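Local coordinates for possible substrate binding protein of ABC transporter system (Rhodopseudomonas palustris, PDB 3N0X) that probably binds a branched-chain amino acid or related ligand in the periplasm and delivers it to an ABC transporter, at residues 66-69 / 70-74; 305-308 / 309-313. One frame throughout, in Å; residues are numbered along the deposited sequence.

Interaction 1 (66-69 / 70-74); sequences AEAY and QDDGA
The last turn of helix 58-70 closes with Q70 N bonding to A66 O at 2.9 Å, and three further backbone bonds then carry the chain out of helical geometry. E67 O takes two donors, D71 N at 2.9 Å and D72 N at 3.1 Å. The D72 bond is the straighter, with an N-H...O angle of 165°. A68 O accepts from A74 N at 2.9 Å, a six-residue step back. G73 lies inside that step. Helix 58-70 thus ends at a glycine with positive phi (66°), after which the chain turns into strand 76-79. A74 CB then packs against A68 CB at 4.3 Å, and A8 of strand 5-11 touches both. The Y69 ring meets A74 O at its edge, with CD1 3.9 Å away, while its hydroxyl bonds to I99 O. On the outer side E67 CG, set anti to the backbone N (chi1 -175°), touches D71 CB at 4.0 Å in the conformer given. The carboxylates of E67 and D72 do not meet. Both form salt bridges to K52, which probably offsets their like charges.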
loop_
_atom_site.group_PDB
_atom_site.type_symbol
_atom_site.label_atom_id
_atom_site.label_comp_id
_atom_site.label_asym_id
_atom_site.label_seq_id
_atom_site.Cartn_x
_atom_site.Cartn_y
_atom_site.Cartn_z
ATOM N N ALA A 66 22.525 -7.488 -3.907
ATOM C CA ALA A 66 23.939 -7.522 -3.606
ATOM C C ALA A 66 24.755 -7.013 -4.787
ATOM O O ALA A 66 25.660 -6.203 -4.640
ATOM C CB ALA A 66 24.372 -8.950 -3.219
ATOM N N GLU A 67 24.406 -7.483 -5.977
ATOM C CA GLU A 67 25.079 -7.017 -7.181
ATOM C C GLU A 67 24.943 -5.501 -7.370
ATOM O O GLU A 67 25.889 -4.811 -7.775
ATOM C CB GLU A 67 24.532 -7.751 -8.409
ATOM C CG GLU A 67 25.277 -7.402 -9.685
ATOM C CD GLU A 67 24.842 -8.255 -10.867
ATOM O OE1 GLU A 67 23.803 -7.932 -11.487
ATOM O OE2 GLU A 67 25.568 -9.224 -11.189
ATOM N N ALA A 68 23.772 -4.969 -7.056
ATOM C CA ALA A 68 23.547 -3.534 -7.164
ATOM C C ALA A 68 24.468 -2.742 -6.271
ATOM O O ALA A 68 25.037 -1.748 -6.698
ATOM C CB ALA A 68 22.083 -3.193 -6.865
ATOM N N TYR A 69 24.574 -3.152 -5.019
ATOM C CA TYR A 69 25.425 -2.473 -4.073
ATOM C C TYR A 69 26.914 -2.658 -4.334
ATOM O O TYR A 69 27.705 -1.737 -4.132
ATOM C CB TYR A 69 25.116 -2.967 -2.673
ATOM C CG TYR A 69 23.762 -2.563 -2.099
ATOM C CD1 TYR A 69 23.217 -1.273 -2.296
ATOM C CD2 TYR A 69 23.056 -3.448 -1.284
ATOM C CE1 TYR A 69 21.997 -0.934 -1.712
ATOM C CE2 TYR A 69 21.871 -3.124 -0.711
ATOM C CZ TYR A 69 21.328 -1.873 -0.915
ATOM O OH TYR A 69 20.128 -1.572 -0.324
ATOM N N GLN A 70 27.291 -3.861 -4.734
ATOM C CA GLN A 70 28.711 -4.224 -4.829
ATOM C C GLN A 70 29.404 -4.087 -6.184
ATOM O O GLN A 70 30.611 -3.865 -6.225
ATOM C CB GLN A 70 28.886 -5.699 -4.487
ATOM C CG GLN A 70 28.599 -5.975 -3.006
ATOM C CD GLN A 70 28.406 -7.440 -2.686
ATOM O OE1 GLN A 70 28.701 -8.307 -3.503
ATOM N NE2 GLN A 70 27.901 -7.723 -1.491
ATOM N N ASP A 71 28.688 -4.358 -7.269
ATOM C CA ASP A 71 29.239 -4.259 -8.620
ATOM C C ASP A 71 28.830 -2.930 -9.256
ATOM O O ASP A 71 29.656 -2.232 -9.861
ATOM C CB ASP A 71 28.741 -5.390 -9.520
ATOM C CG ASP A 71 29.309 -6.737 -9.132
ATOM O OD1 ASP A 71 29.401 -7.019 -7.912
ATOM O OD2 ASP A 71 29.682 -7.509 -10.041
ATOM N N ASP A 72 27.554 -2.578 -9.122
ATOM C CA ASP A 72 27.050 -1.342 -9.727
ATOM C C ASP A 72 27.364 -0.131 -8.881
ATOM O O ASP A 72 27.203 0.991 -9.340
ATOM C CB ASP A 72 25.539 -1.449 -9.966
ATOM C CG ASP A 72 25.170 -2.588 -10.894
ATOM O OD1 ASP A 72 25.805 -2.687 -11.951
ATOM O OD2 ASP A 72 24.275 -3.401 -10.590
ATOM N N GLY A 73 27.761 -0.325 -7.631
ATOM C CA GLY A 73 28.070 0.796 -6.753
ATOM C C GLY A 73 26.849 1.662 -6.427
ATOM O O GLY A 73 26.990 2.866 -6.139
ATOM N N ALA A 74 25.656 1.066 -6.433
ATOM C CA ALA A 74 24.460 1.839 -6.071
ATOM C C ALA A 74 24.591 2.474 -4.697
ATOM O O ALA A 74 25.072 1.852 -3.733
ATOM C CB ALA A 74 23.220 0.938 -6.141
#

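Interaction 2 (305-308 / 309-313); sequences TDTE and KLIAA
An N-cap starts helix 307-314: D306 OD2 accepts from K309 N at 3.0 Å. The approach is on the anti side of the carboxylate oxygen, 25° out of its plane. The D306 carboxylate reaches forward to the amide of K309 because CG stands anti to the backbone N (chi1 173°). The cap satisfies an amide that has no preceding helical carbonyl, and the helix end would probably help stabilise the negative charge. The K309 side chain crosses D306 at about a right angle, with CG 3.5 Å from OD2. Its NZ leads away from the carboxylate, so the touch is made by CG and CD. Regular helical bonds follow, from L310 N to D306 O and from I311 N to T307 O. In this periplasmic binding protein fold the short helix follows helix 283-302 after a short turn, and L310 packs on A298 and A302 of that helix. One turn along, T307 CG2 meets I311 CD1 at 4.0 Å, while T307 OG1 bonds to K97 O. E308 lies side by side with I311, its OE2 4.0 Å from I311 CD1 and in a salt bridge with R117.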
loop_
_atom_site.group_PDB
_atom_site.type_symbol
_atom_site.label_atom_id
_atom_site.label_comp_id
_atom_site.label_asym_id
_atom_site.label_seq_id
_atom_site.Cartn_x
_atom_site.Cartn_y
_atom_site.Cartn_z
ATOM N N THR A 305 25.765 10.996 0.126
ATOM C CA THR A 305 25.198 9.656 -0.003
ATOM C C THR A 305 25.781 8.652 1.013
ATOM O O THR A 305 25.495 7.452 0.944
ATOM C CB THR A 305 25.314 9.106 -1.426
ATOM O OG1 THR A 305 26.683 9.001 -1.794
ATOM C CG2 THR A 305 24.608 10.025 -2.446
ATOM N N ASP A 306 26.582 9.133 1.964
ATOM C CA ASP A 306 27.086 8.307 3.072
ATOM C C ASP A 306 25.877 7.691 3.806
ATOM O O ASP A 306 24.943 8.407 4.158
ATOM C CB ASP A 306 27.876 9.167 4.053
ATOM C CG ASP A 306 28.275 8.417 5.288
ATOM O OD1 ASP A 306 29.211 7.599 5.210
ATOM O OD2 ASP A 306 27.671 8.637 6.369
ATOM N N THR A 307 25.910 6.379 4.022
ATOM C CA THR A 307 24.765 5.707 4.621
ATOM C C THR A 307 24.413 6.250 6.006
ATOM O O THR A 307 23.261 6.493 6.283
ATOM C CB THR A 307 24.968 4.206 4.659
ATOM O OG1 THR A 307 25.095 3.727 3.310
ATOM C CG2 THR A 307 23.795 3.504 5.348
ATOM N N GLU A 308 25.388 6.448 6.895
ATOM C CA GLU A 308 25.022 6.943 8.226
ATOM C C GLU A 308 24.384 8.335 8.153
ATOM O O GLU A 308 23.428 8.609 8.865
ATOM C CB GLU A 308 26.222 6.943 9.201
ATOM C CG GLU A 308 26.687 5.552 9.636
ATOM C CD GLU A 308 25.585 4.764 10.299
ATOM O OE1 GLU A 308 24.987 5.267 11.294
ATOM O OE2 GLU A 308 25.319 3.644 9.827
ATOM N N LYS A 309 24.852 9.184 7.236
ATOM C CA LYS A 309 24.256 10.517 7.070
ATOM C C LYS A 309 22.828 10.428 6.524
ATOM O O LYS A 309 21.939 11.206 6.943
ATOM C CB LYS A 309 25.139 11.421 6.189
ATOM C CG LYS A 309 26.450 11.853 6.863
ATOM C CD LYS A 309 27.281 12.725 5.914
ATOM C CE LYS A 309 28.528 13.276 6.607
ATOM N NZ LYS A 309 29.435 13.935 5.666
ATOM N N LEU A 310 22.603 9.468 5.632
ATOM C CA LEU A 310 21.272 9.250 5.062
ATOM C C LEU A 310 20.296 8.738 6.124
ATOM O O LEU A 310 19.167 9.236 6.207
ATOM C CB LEU A 310 21.318 8.299 3.868
ATOM C CG LEU A 310 21.914 8.917 2.592
ATOM C CD1 LEU A 310 22.086 7.822 1.511
ATOM C CD2 LEU A 310 21.062 10.093 2.134
ATOM N N ILE A 311 20.711 7.770 6.949
ATOM C CA ILE A 311 19.839 7.266 8.020
ATOM C C ILE A 311 19.435 8.413 8.948
ATOM O O ILE A 311 18.269 8.535 9.310
ATOM C CB ILE A 311 20.508 6.103 8.839
ATOM C CG1 ILE A 311 20.711 4.884 7.940
ATOM C CG2 ILE A 311 19.658 5.727 10.085
ATOM C CD1 ILE A 311 21.488 3.715 8.616
ATOM N N ALA A 312 20.414 9.230 9.350
ATOM C CA ALA A 312 20.173 10.337 10.270
ATOM C C ALA A 312 19.247 11.363 9.652
ATOM O O ALA A 312 18.392 11.945 10.345
ATOM C CB ALA A 312 21.515 11.007 10.719
ATOM N N ALA A 313 19.437 11.609 8.359
ATOM C CA ALA A 313 18.594 12.561 7.634
ATOM C C ALA A 313 17.154 12.033 7.473
ATOM O O ALA A 313 16.187 12.807 7.647
ATOM C CB ALA A 313 19.207 12.861 6.253
#

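How the interactions relate
Interaction 1 comes first along the chain. It ends helix 58-70 and turns the backbone into strand 76-79 of the six-stranded mixed sheet. Interaction 2 follows more than 200 residues later and begins helix 307-314, soon after helix 283-302. Each closes a tight local turn, one at a helix C-terminus and the other at an N-terminus. They lie in series, so neither nests in nor crosses the other. The centres of interactions 1 and 2 are about 18 Å apart. The nearest atoms of interactions 1 and 2 are about 7 Å apart, without touching. The segment 97-99, between helix 83-96 and strand 100-102, serves both: Y69 bonds to I99 O, T307 bonds to K97 O, and L310 packs on I99.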